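Local coordinates for TqaA (Penicillium aethiopicum, PDB 5DLK), which is a fungal nonribosomal peptide synthetase whose terminal condensation-like domain, the part modelled here, probably closes the finished peptide into a ring, at residues A[85-90]-A[195-200]; A[313-318]-A[363-368]; A[370-375]-A[380-385]. All coordinates share one frame; numbering follows the deposited sequence.

All three interactions belong to one condensation-type domain, and they follow one another along the chain without interleaving. Interaction 1 joins two helices of its N-terminal half, and its centre is about 31 Å from that of interaction 2 and 42 Å from that of interaction 3. The latter two are neighbours in the C-terminal half, with centres about 17 Å apart. They meet where Val366 CG2 touches Ile371 CG1 at 3.6 Å and Leu368 CD2 touches Leu384 CD1 at 3.8 Å. Interaction 2 borders the phosphopantetheine-binding residues Asn311 and Tyr357; interactions 1 and 3 lie away from that site.

Interaction 1: residues A[85-90]-A[195-200]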
ATOM      1  N   ARG A  85     -19.711  11.631  15.071  1.00 33.98           N
ATOM      2  CA  ARG A  85     -19.463  12.732  14.144  1.00 32.25           C
ATOM      3  C   ARG A  85     -18.214  13.537  14.485  1.00 36.31           C
ATOM      4  O   ARG A  85     -17.405  13.834  13.609  1.00 34.01           O
ATOM      5  CB  ARG A  85     -20.662  13.687  14.102  1.00 37.65           C
ATOM      6  CG  ARG A  85     -21.876  13.153  13.389  1.00 38.58           C
ATOM      7  CD  ARG A  85     -23.010  14.180  13.388  1.00 36.69           C
ATOM      8  NE  ARG A  85     -24.254  13.522  13.028  1.00 45.13           N
ATOM      9  CZ  ARG A  85     -25.199  13.172  13.891  1.00 44.08           C
ATOM     10  NH1 ARG A  85     -25.079  13.474  15.177  1.00 44.82           N
ATOM     11  NH2 ARG A  85     -26.281  12.548  13.456  1.00 45.95           N
ATOM     12  N   GLU A  86     -18.069  13.913  15.752  1.00 35.84           N
ATOM     13  CA  GLU A  86     -16.932  14.728  16.169  1.00 38.29           C
ATOM     14  C   GLU A  86     -15.615  13.954  16.137  1.00 34.44           C
ATOM     15  O   GLU A  86     -14.539  14.547  16.044  1.00 33.31           O
ATOM     16  CB  GLU A  86     -17.156  15.284  17.573  1.00 39.55           C
ATOM     17  CG  GLU A  86     -18.416  16.113  17.709  1.00 42.75           C
ATOM     18  CD  GLU A  86     -18.940  16.154  19.135  1.00 54.63           C
ATOM     19  OE1 GLU A  86     -18.157  15.875  20.073  1.00 57.42           O
ATOM     20  OE2 GLU A  86     -20.141  16.454  19.318  1.00 58.27           O
ATOM     21  N   THR A  87     -15.702  12.635  16.236  1.00 33.71           N
ATOM     22  CA  THR A  87     -14.505  11.798  16.183  1.00 35.34           C
ATOM     23  C   THR A  87     -13.893  11.826  14.774  1.00 31.73           C
ATOM     24  O   THR A  87     -12.664  11.867  14.621  1.00 31.20           O
ATOM     25  CB  THR A  87     -14.822  10.357  16.610  1.00 36.53           C
ATOM     26  OG1 THR A  87     -15.305  10.363  17.960  1.00 36.90           O
ATOM     27  CG2 THR A  87     -13.582   9.467  16.519  1.00 32.46           C
ATOM     28  N   CYS A  88     -14.750  11.836  13.753  1.00 30.11           N
ATOM     29  CA  CYS A  88     -14.296  12.032  12.377  1.00 30.83           C
ATOM     30  C   CYS A  88     -13.500  13.337  12.244  1.00 32.49           C
ATOM     31  O   CYS A  88     -12.432  13.378  11.623  1.00 27.81           O
ATOM     32  CB  CYS A  88     -15.483  12.041  11.411  1.00 25.60           C
ATOM     33  SG  CYS A  88     -16.452  10.506  11.387  1.00 30.89           S
ATOM     34  N   GLN A  89     -14.027  14.410  12.825  1.00 27.65           N
ATOM     35  CA  GLN A  89     -13.336  15.689  12.775  1.00 31.48           C
ATOM     36  C   GLN A  89     -11.980  15.579  13.470  1.00 29.25           C
ATOM     37  O   GLN A  89     -10.959  16.006  12.926  1.00 29.05           O
ATOM     38  CB  GLN A  89     -14.179  16.789  13.422  1.00 31.82           C
ATOM     39  CG  GLN A  89     -13.487  18.135  13.472  1.00 28.86           C
ATOM     40  CD  GLN A  89     -13.366  18.796  12.117  1.00 33.60           C
ATOM     41  OE1 GLN A  89     -14.366  19.020  11.430  1.00 32.71           O
ATOM     42  NE2 GLN A  89     -12.128  19.124  11.723  1.00 31.55           N
ATOM     43  N   SER A  90     -11.968  14.986  14.658  1.00 31.76           N
ATOM     44  CA  SER A  90     -10.746  14.932  15.460  1.00 31.59           C
ATOM     45  C   SER A  90      -9.695  14.018  14.827  1.00 31.29           C
ATOM     46  O   SER A  90      -8.492  14.266  14.955  1.00 29.48           O
ATOM     47  CB  SER A  90     -11.053  14.461  16.883  1.00 34.38           C
ATOM     48  OG  SER A  90     -11.837  15.430  17.560  1.00 39.16           O
ATOM     49  N   ALA A 195     -10.123   5.286  20.090  1.00 34.52           N
ATOM     50  CA  ALA A 195      -9.592   5.975  21.260  1.00 37.72           C
ATOM     51  C   ALA A 195     -10.173   7.380  21.408  1.00 38.54           C
ATOM     52  O   ALA A 195     -10.468   7.820  22.521  1.00 42.07           O
ATOM     53  CB  ALA A 195      -8.058   6.035  21.197  1.00 37.27           C
ATOM     54  N   ILE A 196     -10.348   8.078  20.288  1.00 35.32           N
ATOM     55  CA  ILE A 196     -10.892   9.429  20.326  1.00 36.69           C
ATOM     56  C   ILE A 196     -12.366   9.384  20.722  1.00 42.07           C
ATOM     57  O   ILE A 196     -12.813  10.167  21.566  1.00 39.44           O
ATOM     58  CB  ILE A 196     -10.736  10.148  18.982  1.00 34.74           C
ATOM     59  CG1 ILE A 196      -9.258  10.451  18.719  1.00 37.60           C
ATOM     60  CG2 ILE A 196     -11.561  11.435  18.959  1.00 38.03           C
ATOM     61  CD1 ILE A 196      -8.977  10.926  17.308  1.00 33.60           C
ATOM     62  N   TYR A 197     -13.109   8.453  20.128  1.00 39.24           N
ATOM     63  CA  TYR A 197     -14.502   8.234  20.507  1.00 37.88           C
ATOM     64  C   TYR A 197     -14.617   7.832  21.983  1.00 43.63           C
ATOM     65  O   TYR A 197     -15.492   8.322  22.703  1.00 44.31           O
ATOM     66  CB  TYR A 197     -15.134   7.164  19.615  1.00 36.22           C
ATOM     67  CG  TYR A 197     -16.583   6.863  19.936  1.00 37.10           C
ATOM     68  CD1 TYR A 197     -17.608   7.573  19.326  1.00 37.28           C
ATOM     69  CD2 TYR A 197     -16.923   5.867  20.841  1.00 36.93           C
ATOM     70  CE1 TYR A 197     -18.936   7.299  19.610  1.00 38.97           C
ATOM     71  CE2 TYR A 197     -18.243   5.587  21.131  1.00 41.34           C
ATOM     72  CZ  TYR A 197     -19.247   6.306  20.511  1.00 37.19           C
ATOM     73  OH  TYR A 197     -20.563   6.033  20.799  1.00 41.49           O
ATOM     74  N   ASN A 198     -13.735   6.940  22.426  1.00 38.45           N
ATOM     75  CA  ASN A 198     -13.745   6.457  23.810  1.00 43.15           C
ATOM     76  C   ASN A 198     -13.170   7.466  24.796  1.00 45.10           C
ATOM     77  O   ASN A 198     -13.089   7.195  25.997  1.00 46.97           O
ATOM     78  CB  ASN A 198     -12.961   5.157  23.934  1.00 40.51           C
ATOM     79  CG  ASN A 198     -13.619   4.009  23.227  1.00 41.68           C
ATOM     80  OD1 ASN A 198     -14.815   4.037  22.947  1.00 41.94           O
ATOM     81  ND2 ASN A 198     -12.837   2.976  22.935  1.00 41.71           N
ATOM     82  N   GLN A 199     -12.759   8.615  24.270  1.00 45.47           N
ATOM     83  CA  GLN A 199     -12.138   9.681  25.046  1.00 48.35           C
ATOM     84  C   GLN A 199     -10.911   9.193  25.817  1.00 52.12           C
ATOM     85  O   GLN A 199     -10.726   9.503  26.994  1.00 53.62           O
ATOM     86  CB  GLN A 199     -13.166  10.306  25.986  1.00 50.16           C
ATOM     87  CG  GLN A 199     -14.299  10.982  25.232  1.00 56.10           C
ATOM     88  CD  GLN A 199     -15.396  11.487  26.142  1.00 62.49           C
ATOM     89  OE1 GLN A 199     -15.898  10.755  27.000  1.00 60.89           O
ATOM     90  NE2 GLN A 199     -15.773  12.748  25.965  1.00 64.83           N
ATOM     91  N   THR A 200     -10.077   8.419  25.134  1.00 48.20           N
ATOM     92  CA  THR A 200      -8.751   8.086  25.631  1.00 51.56           C
ATOM     93  C   THR A 200      -7.735   9.027  24.987  1.00 53.57           C
ATOM     94  O   THR A 200      -7.672   9.125  23.760  1.00 51.43           O
ATOM     95  CB  THR A 200      -8.372   6.632  25.318  1.00 47.89           C
ATOM     96  OG1 THR A 200      -9.422   5.760  25.751  1.00 53.14           O
ATOM     97  CG2 THR A 200      -7.065   6.256  26.012  1.00 53.12           C
TER
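Thr87 and Ile196 make the main hydrophobic touch between the two helices, methyl against methyl, with Thr87 CG2 3.7 Å from Ile196 CG2. The two side chains run past each other in opposite directions, each alongside the other. One turn further on, Ser90 adds its CB to the same methyl: Ser90 CB is also 3.7 Å from Ile196 CG2. The other branch of Ile196 carries CD1 up to the backbone at the end of 85-90, where it comes to 4.0 Å from Ser90 C.

Thr87 has a second neighbour in Tyr197, whose side chain it crosses at about a right angle. Here the hydroxyl does the touching, Thr87 OG1 lying 3.4 Å from Tyr197 CA and near the plane of the ring, at its edge. These two residues also mark the closest approach of the backbones, Thr87 CA to Tyr197 CA being 5.6 Å.

The split of work within Thr87 follows from its chi1 of -61°. OG1 sits beside the residue's own backbone N, where it is hydrogen-bonded back to Arg83 O in the preceding turn, while CG2 swings to the far side and meets Ile196. Tyr197 is fixed at its other end, since its OH is hydrogen-bonded to Asn80 N, and its side chain also touches Arg83 and Leu84 of helix 81-94. Just beyond Tyr197 the second helix stops in a Schellman motif, with Gln199 at positive phi and Thr200 N bonded to Ala195 O at 2.7 Å.

The contact thus lays the end of helix 186-197 against the middle of helix 81-94. Phe193, one turn earlier, extends it onto Thr87 and Cys88, and Gln89 ties helix 81-94 to the chain between strands 108-115 and 122-125 through Leu117 and Val119.

Interaction 2: residues A[313-318]-A[363-368]; sequences RNLPMD and HEHVEL
Beside the phosphopantetheine-binding site of the condensation-type domain, Asn314 and Glu364 bring two loops together; no cofactor is bound here. The nearest side-chain atoms put Asn314 about 3 Å from Asn311 and Glu364 about 4 Å from Tyr357, both of which bind phosphopantetheine.

Asn314 ND2 donates to Glu364 OE2 at 2.7 Å, a short but bent bond (142° at the hydrogen). The acceptor lies close to the amide plane, yet the amide comes down on OE2 from above the carboxylate, the two planes standing 79° apart. Water 1 bridges the same groups: it donates to Glu364 OE1 at 2.6 Å and accepts a weak bond from Asn314 ND2. OE2 has a further hydrogen-bond partner beyond Asn314. Glu364 gets there with CG between its backbone N and carbonyl carbon (chi1 71°) and the chain extended beyond. With Glu364 cut back to an alanine, the Asn314 amide and the water would probably lose the carboxylate they share, and the amide would be freer to turn.

Alongside, Leu315 and His365 form a CH-pi contact. Leu315 CD2 stands 3.9 Å from the centroid of the His365 ring, a methyl almost straight above the ring centre.

Both glutamate and histidine lie in the type I turn from His363 to Val366, just ahead of helix 368-375, whose N-cap position is Glu367. Asn329 ND2, at the start of strand 329-336, is bonded to the carbonyls of Glu364 and Val366. Leu315 rests on helix 208-218, while His365 and Val366 pack against helix 227-235.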
ATOM      1  N   ARG A 313       9.684   1.475   6.491  1.00 20.78           N
ATOM      2  CA  ARG A 313       9.647   1.997   7.854  1.00 25.56           C
ATOM      3  C   ARG A 313      10.883   1.603   8.634  1.00 28.92           C
ATOM      4  O   ARG A 313      10.838   1.381   9.844  1.00 29.76           O
ATOM      5  CB  ARG A 313       8.374   1.518   8.546  1.00 27.89           C
ATOM      6  CG  ARG A 313       7.162   1.954   7.715  1.00 30.29           C
ATOM      7  CD  ARG A 313       5.800   1.657   8.318  1.00 38.89           C
ATOM      8  NE  ARG A 313       5.365   2.755   9.166  1.00 48.71           N
ATOM      9  CZ  ARG A 313       4.426   3.655   8.877  1.00 30.26           C
ATOM     10  NH1 ARG A 313       3.738   3.633   7.742  1.00 33.43           N
ATOM     11  NH2 ARG A 313       4.173   4.586   9.768  1.00 33.57           N
ATOM     12  N   ASN A 314      11.999   1.514   7.927  1.00 26.09           N
ATOM     13  CA  ASN A 314      13.255   1.214   8.589  1.00 27.64           C
ATOM     14  C   ASN A 314      14.112   2.461   8.748  1.00 30.38           C
ATOM     15  O   ASN A 314      15.228   2.393   9.244  1.00 39.04           O
ATOM     16  CB  ASN A 314      13.992   0.113   7.826  1.00 29.10           C
ATOM     17  CG  ASN A 314      13.230  -1.209   7.863  1.00 33.59           C
ATOM     18  OD1 ASN A 314      13.319  -1.955   8.836  1.00 40.59           O
ATOM     19  ND2 ASN A 314      12.446  -1.484   6.816  1.00 36.85           N
ATOM     20  N   LEU A 315      13.576   3.604   8.345  1.00 30.30           N
ATOM     21  CA  LEU A 315      14.217   4.890   8.613  1.00 35.50           C
ATOM     22  C   LEU A 315      14.210   5.224  10.102  1.00 38.61           C
ATOM     23  O   LEU A 315      13.179   5.114  10.763  1.00 43.53           O
ATOM     24  CB  LEU A 315      13.512   6.011   7.853  1.00 39.65           C
ATOM     25  CG  LEU A 315      13.975   6.363   6.446  1.00 37.02           C
ATOM     26  CD1 LEU A 315      13.164   7.545   5.946  1.00 38.61           C
ATOM     27  CD2 LEU A 315      15.454   6.702   6.435  1.00 35.72           C
ATOM     28  N   PRO A 316      15.355   5.657  10.638  1.00 43.75           N
ATOM     29  CA  PRO A 316      15.328   6.058  12.047  1.00 43.99           C
ATOM     30  C   PRO A 316      14.657   7.422  12.224  1.00 44.05           C
ATOM     31  O   PRO A 316      15.255   8.457  11.944  1.00 50.84           O
ATOM     32  CB  PRO A 316      16.810   6.110  12.424  1.00 44.67           C
ATOM     33  CG  PRO A 316      17.503   6.436  11.135  1.00 46.62           C
ATOM     34  CD  PRO A 316      16.702   5.761  10.047  1.00 37.53           C
ATOM     35  N   MET A 317      13.413   7.417  12.675  1.00 38.97           N
ATOM     36  CA  MET A 317      12.716   8.662  12.956  1.00 42.10           C
ATOM     37  C   MET A 317      11.644   8.379  13.989  1.00 43.34           C
ATOM     38  O   MET A 317      11.151   7.252  14.085  1.00 40.27           O
ATOM     39  CB  MET A 317      12.127   9.273  11.673  1.00 41.85           C
ATOM     40  CG  MET A 317      10.708   8.847  11.301  1.00 42.23           C
ATOM     41  SD  MET A 317      10.144   9.637   9.764  1.00 37.18           S
ATOM     42  CE  MET A 317      11.335   8.980   8.612  1.00 42.25           C
ATOM     43  N   ASP A 318      11.314   9.391  14.784  1.00 44.09           N
ATOM     44  CA  ASP A 318      10.289   9.236  15.808  1.00 48.70           C
ATOM     45  C   ASP A 318       8.963   8.870  15.164  1.00 41.40           C
ATOM     46  O   ASP A 318       8.591   9.439  14.131  1.00 40.13           O
ATOM     47  CB  ASP A 318      10.142  10.513  16.636  1.00 49.80           C
ATOM     48  CG  ASP A 318      11.397  10.849  17.421  1.00 57.49           C
ATOM     49  OD1 ASP A 318      12.140   9.914  17.792  1.00 57.84           O
ATOM     50  OD2 ASP A 318      11.643  12.049  17.667  1.00 66.86           O
ATOM     51  N   HIS A 363      18.380   1.123   2.872  1.00 17.77           N
ATOM     52  CA  HIS A 363      18.436   1.801   1.577  1.00 17.46           C
ATOM     53  C   HIS A 363      17.128   1.718   0.793  1.00 16.32           C
ATOM     54  O   HIS A 363      17.031   2.228  -0.324  1.00 17.44           O
ATOM     55  CB  HIS A 363      19.570   1.197   0.739  1.00 17.04           C
ATOM     56  CG  HIS A 363      20.875   1.119   1.475  1.00 20.14           C
ATOM     57  ND1 HIS A 363      21.548   2.239   1.913  1.00 20.86           N
ATOM     58  CD2 HIS A 363      21.633   0.056   1.837  1.00 21.43           C
ATOM     59  CE1 HIS A 363      22.663   1.869   2.523  1.00 20.69           C
ATOM     60  NE2 HIS A 363      22.740   0.547   2.488  1.00 19.70           N
ATOM     61  N   GLU A 364      16.128   1.079   1.388  1.00 18.12           N
ATOM     62  CA  GLU A 364      14.927   0.677   0.656  1.00 18.49           C
ATOM     63  C   GLU A 364      13.888   1.796   0.484  1.00 21.47           C
ATOM     64  O   GLU A 364      12.866   1.610  -0.188  1.00 18.78           O
ATOM     65  CB  GLU A 364      14.273  -0.505   1.378  1.00 17.85           C
ATOM     66  CG  GLU A 364      13.639  -0.066   2.687  1.00 21.50           C
ATOM     67  CD  GLU A 364      12.878  -1.157   3.415  1.00 24.52           C
ATOM     68  OE1 GLU A 364      13.159  -2.369   3.206  1.00 22.26           O
ATOM     69  OE2 GLU A 364      11.999  -0.778   4.228  1.00 22.51           O
ATOM     70  N   HIS A 365      14.156   2.952   1.090  1.00 19.51           N
ATOM     71  CA  HIS A 365      13.195   4.041   1.191  1.00 19.55           C
ATOM     72  C   HIS A 365      13.244   5.068   0.060  1.00 21.84           C
ATOM     73  O   HIS A 365      12.378   5.953  -0.026  1.00 23.58           O
ATOM     74  CB  HIS A 365      13.430   4.770   2.516  1.00 20.51           C
ATOM     75  CG  HIS A 365      14.807   5.337   2.628  1.00 19.64           C
ATOM     76  ND1 HIS A 365      15.879   4.599   3.087  1.00 21.46           N
ATOM     77  CD2 HIS A 365      15.299   6.558   2.300  1.00 23.85           C
ATOM     78  CE1 HIS A 365      16.971   5.346   3.044  1.00 23.53           C
ATOM     79  NE2 HIS A 365      16.644   6.540   2.572  1.00 20.85           N
ATOM     80  N   VAL A 366      14.259   4.982  -0.795  1.00 19.18           N
ATOM     81  CA  VAL A 366      14.438   5.974  -1.852  1.00 19.56           C
ATOM     82  C   VAL A 366      13.550   5.702  -3.066  1.00 20.49           C
ATOM     83  O   VAL A 366      13.145   4.572  -3.282  1.00 20.31           O
ATOM     84  CB  VAL A 366      15.900   6.052  -2.306  1.00 20.96           C
ATOM     85  CG1 VAL A 366      16.766   6.660  -1.185  1.00 20.63           C
ATOM     86  CG2 VAL A 366      16.417   4.665  -2.747  1.00 18.81           C
ATOM     87  N   GLU A 367      13.275   6.742  -3.855  1.00 17.50           N
ATOM     88  CA  GLU A 367      12.431   6.617  -5.058  1.00 19.11           C
ATOM     89  C   GLU A 367      13.000   5.642  -6.080  1.00 18.86           C
ATOM     90  O   GLU A 367      14.181   5.727  -6.397  1.00 17.77           O
ATOM     91  CB  GLU A 367      12.268   7.976  -5.734  1.00 22.06           C
ATOM     92  CG  GLU A 367      11.614   9.023  -4.836  1.00 19.01           C
ATOM     93  CD  GLU A 367      10.129   8.754  -4.640  1.00 20.68           C
ATOM     94  OE1 GLU A 367       9.347   9.105  -5.548  1.00 27.77           O
ATOM     95  OE2 GLU A 367       9.759   8.200  -3.587  1.00 22.81           O
ATOM     96  N   LEU A 368      12.166   4.751  -6.615  1.00 17.00           N
ATOM     97  CA  LEU A 368      12.623   3.786  -7.627  1.00 17.40           C
ATOM     98  C   LEU A 368      13.290   4.466  -8.829  1.00 20.14           C
ATOM     99  O   LEU A 368      14.349   4.030  -9.289  1.00 19.04           O
ATOM    100  CB  LEU A 368      11.456   2.929  -8.121  1.00 15.19           C
ATOM    101  CG  LEU A 368      11.799   1.819  -9.121  1.00 17.60           C
ATOM    102  CD1 LEU A 368      12.765   0.790  -8.479  1.00 16.80           C
ATOM    103  CD2 LEU A 368      10.544   1.139  -9.636  1.00 17.13           C
TER
HETATM  104  O   HOH W   1      11.279  -3.501   4.643  1.00 28.98           O

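Interaction 3: residues A[370-375]-A[380-385]; sequences DIFQHS and AETPLS. With EDO (1,2-ethanediol), chain H.
Phe372 turns the edge of its ring, not a face, toward the loop of Ala380 and Thr382. Thr382 O lies in the ring plane, 3.2 Å from Phe372 CE2, so the partly positive C-H rim meets a carbonyl oxygen. Ala380 O lies at the same edge, farther off, 3.8 Å from Phe372 CD2. The Thr382 side chain crosses the phenyl at about a right angle, with Thr382 CB 3.7 Å from Phe372 CD2. Its OG1 is engaged elsewhere, hydrogen-bonded to Pro379 O, and CG2 adds a further touch to the ring. In Phe372, CG anti to the carbonyl carbon (chi1 -70°) puts the ring where its edge meets the Thr382 carbonyl.

The contact closes a tight return in the C-terminal half of the condensation-type domain: helix 368-375 ends, the chain doubles back past the last turn, and strand 386-390 follows. That strand lies between 303-310 and 422-428, parallel to both, and Ser385 already pairs through its backbone with Val422. Trp378, in the return itself, meets the Phe372 ring with planes at about 50°, and the Phe372 side chain also touches Pro332 of strand 329-336.

One residue on, Gln373 meets Ala380 through the base of its side chain, Gln373 CB to Ala380 CB being 4.1 Å.

Past Pro383, Leu384 N donates to O1 of a 1,2-ethanediol molecule at 2.8 Å, a nearly straight bond (164°); the diol was probably picked up from the crystallisation liquor.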
ATOM      1  N   ASP A 370      14.853   7.149  -8.836  1.00 18.62           N
ATOM      2  CA  ASP A 370      16.154   7.648  -8.391  1.00 21.09           C
ATOM      3  C   ASP A 370      17.157   6.500  -8.312  1.00 19.71           C
ATOM      4  O   ASP A 370      18.324   6.667  -8.645  1.00 20.67           O
ATOM      5  CB  ASP A 370      16.075   8.336  -7.028  1.00 20.47           C
ATOM      6  CG  ASP A 370      15.346   9.676  -7.085  1.00 24.88           C
ATOM      7  OD1 ASP A 370      15.057  10.156  -8.200  1.00 26.62           O
ATOM      8  OD2 ASP A 370      15.078  10.230  -6.003  1.00 24.77           O
ATOM      9  N   ILE A 371      16.710   5.336  -7.866  1.00 17.14           N
ATOM     10  CA  ILE A 371      17.585   4.157  -7.941  1.00 16.91           C
ATOM     11  C   ILE A 371      18.057   3.942  -9.373  1.00 17.29           C
ATOM     12  O   ILE A 371      19.265   3.774  -9.628  1.00 19.73           O
ATOM     13  CB  ILE A 371      16.881   2.872  -7.445  1.00 16.99           C
ATOM     14  CG1 ILE A 371      16.590   2.978  -5.945  1.00 17.54           C
ATOM     15  CG2 ILE A 371      17.772   1.616  -7.727  1.00 17.79           C
ATOM     16  CD1 ILE A 371      15.729   1.804  -5.402  1.00 15.03           C
ATOM     17  N   PHE A 372      17.121   3.951 -10.316  1.00 18.01           N
ATOM     18  CA  PHE A 372      17.470   3.670 -11.697  1.00 16.71           C
ATOM     19  C   PHE A 372      18.328   4.812 -12.286  1.00 20.75           C
ATOM     20  O   PHE A 372      19.329   4.549 -12.956  1.00 21.13           O
ATOM     21  CB  PHE A 372      16.218   3.421 -12.552  1.00 16.28           C
ATOM     22  CG  PHE A 372      15.513   2.108 -12.243  1.00 15.79           C
ATOM     23  CD1 PHE A 372      16.195   1.073 -11.619  1.00 21.12           C
ATOM     24  CD2 PHE A 372      14.170   1.921 -12.562  1.00 18.38           C
ATOM     25  CE1 PHE A 372      15.553  -0.120 -11.328  1.00 19.23           C
ATOM     26  CE2 PHE A 372      13.529   0.730 -12.271  1.00 18.17           C
ATOM     27  CZ  PHE A 372      14.234  -0.296 -11.647  1.00 16.46           C
ATOM     28  N   GLN A 373      17.938   6.067 -12.050  1.00 17.93           N
ATOM     29  CA  GLN A 373      18.746   7.183 -12.549  1.00 22.80           C
ATOM     30  C   GLN A 373      20.175   7.223 -12.007  1.00 22.87           C
ATOM     31  O   GLN A 373      21.127   7.383 -12.775  1.00 24.80           O
ATOM     32  CB  GLN A 373      18.079   8.525 -12.229  1.00 23.84           C
ATOM     33  CG  GLN A 373      18.700   9.681 -13.017  1.00 30.23           C
ATOM     34  CD  GLN A 373      17.986  10.992 -12.773  1.00 42.27           C
ATOM     35  OE1 GLN A 373      16.758  11.031 -12.653  1.00 44.58           O
ATOM     36  NE2 GLN A 373      18.750  12.082 -12.702  1.00 51.34           N
ATOM     37  N   HIS A 374      20.325   7.099 -10.693  1.00 21.31           N
ATOM     38  CA  HIS A 374      21.611   7.346 -10.045  1.00 20.71           C
ATOM     39  C   HIS A 374      22.497   6.121  -9.891  1.00 24.24           C
ATOM     40  O   HIS A 374      23.709   6.276  -9.707  1.00 23.47           O
ATOM     41  CB  HIS A 374      21.401   7.955  -8.666  1.00 22.11           C
ATOM     42  CG  HIS A 374      20.611   9.229  -8.700  1.00 26.21           C
ATOM     43  ND1 HIS A 374      20.659  10.093  -9.772  1.00 27.40           N
ATOM     44  CD2 HIS A 374      19.725   9.759  -7.826  1.00 30.20           C
ATOM     45  CE1 HIS A 374      19.846  11.115  -9.548  1.00 32.92           C
ATOM     46  NE2 HIS A 374      19.269  10.936  -8.373  1.00 29.90           N
ATOM     47  N   SER A 375      21.905   4.925  -9.922  1.00 19.49           N
ATOM     48  CA  SER A 375      22.671   3.712  -9.580  1.00 23.91           C
ATOM     49  C   SER A 375      22.804   2.689 -10.699  1.00 22.71           C
ATOM     50  O   SER A 375      23.450   1.651 -10.524  1.00 22.75           O
ATOM     51  CB  SER A 375      22.038   3.019  -8.372  1.00 18.45           C
ATOM     52  OG  SER A 375      22.060   3.858  -7.244  1.00 20.29           O
ATOM     53  N   ALA A 380      15.326   5.867 -16.311  1.00 22.97           N
ATOM     54  CA  ALA A 380      14.795   6.174 -14.981  1.00 22.67           C
ATOM     55  C   ALA A 380      13.340   5.716 -14.811  1.00 23.23           C
ATOM     56  O   ALA A 380      12.930   5.328 -13.712  1.00 22.17           O
ATOM     57  CB  ALA A 380      14.913   7.675 -14.695  1.00 23.84           C
ATOM     58  N   GLU A 381      12.578   5.746 -15.898  1.00 22.59           N
ATOM     59  CA  GLU A 381      11.148   5.427 -15.845  1.00 19.85           C
ATOM     60  C   GLU A 381      10.876   3.951 -16.120  1.00 21.48           C
ATOM     61  O   GLU A 381       9.735   3.562 -16.364  1.00 22.72           O
ATOM     62  CB  GLU A 381      10.373   6.295 -16.826  1.00 24.58           C
ATOM     63  CG  GLU A 381      10.441   7.792 -16.472  1.00 24.00           C
ATOM     64  CD  GLU A 381       9.990   8.073 -15.043  1.00 26.40           C
ATOM     65  OE1 GLU A 381       8.865   7.671 -14.672  1.00 28.38           O
ATOM     66  OE2 GLU A 381      10.753   8.696 -14.281  1.00 27.26           O
ATOM     67  N   THR A 382      11.932   3.142 -16.087  1.00 22.42           N
ATOM     68  CA  THR A 382      11.791   1.688 -16.201  1.00 23.29           C
ATOM     69  C   THR A 382      10.790   1.175 -15.179  1.00 20.61           C
ATOM     70  O   THR A 382      10.962   1.427 -13.990  1.00 21.63           O
ATOM     71  CB  THR A 382      13.131   0.977 -15.977  1.00 22.62           C
ATOM     72  OG1 THR A 382      14.011   1.259 -17.075  1.00 24.73           O
ATOM     73  CG2 THR A 382      12.927  -0.544 -15.839  1.00 25.18           C
ATOM     74  N   PRO A 383       9.752   0.458 -15.631  1.00 23.34           N
ATOM     75  CA  PRO A 383       8.781  -0.051 -14.664  1.00 26.13           C
ATOM     76  C   PRO A 383       9.164  -1.438 -14.159  1.00 24.27           C
ATOM     77  O   PRO A 383       9.902  -2.179 -14.836  1.00 23.88           O
ATOM     78  CB  PRO A 383       7.500  -0.120 -15.473  1.00 25.59           C
ATOM     79  CG  PRO A 383       7.985  -0.520 -16.843  1.00 31.36           C
ATOM     80  CD  PRO A 383       9.343   0.152 -17.018  1.00 26.17           C
ATOM     81  N   LEU A 384       8.684  -1.781 -12.973  1.00 19.07           N
ATOM     82  CA  LEU A 384       8.739  -3.186 -12.539  1.00 18.24           C
ATOM     83  C   LEU A 384       7.578  -3.940 -13.172  1.00 22.27           C
ATOM     84  O   LEU A 384       6.432  -3.501 -13.082  1.00 23.62           O
ATOM     85  CB  LEU A 384       8.679  -3.295 -11.016  1.00 19.10           C
ATOM     86  CG  LEU A 384       9.827  -2.583 -10.319  1.00 20.23           C
ATOM     87  CD1 LEU A 384       9.535  -2.417  -8.825  1.00 19.76           C
ATOM     88  CD2 LEU A 384      11.106  -3.388 -10.499  1.00 17.93           C
ATOM     89  N   SER A 385       7.858  -5.076 -13.797  1.00 16.38           N
ATOM     90  CA  SER A 385       6.813  -5.770 -14.542  1.00 16.92           C
ATOM     91  C   SER A 385       6.147  -6.859 -13.706  1.00 17.26           C
ATOM     92  O   SER A 385       5.060  -7.344 -14.052  1.00 17.56           O
ATOM     93  CB  SER A 385       7.389  -6.365 -15.824  1.00 22.28           C
ATOM     94  OG  SER A 385       8.441  -7.253 -15.516  1.00 27.27           O
TER
HETATM   95  C1  EDO H 504       6.144  -0.047 -10.754  1.00 31.39           C
HETATM   96  O1  EDO H 504       7.204   0.253 -11.660  1.00 28.40           O
HETATM   97  C2  EDO H 504       6.596   0.302  -9.339  1.00 29.48           C
HETATM   98  O2  EDO H 504       6.885   1.702  -9.211  1.00 22.95           O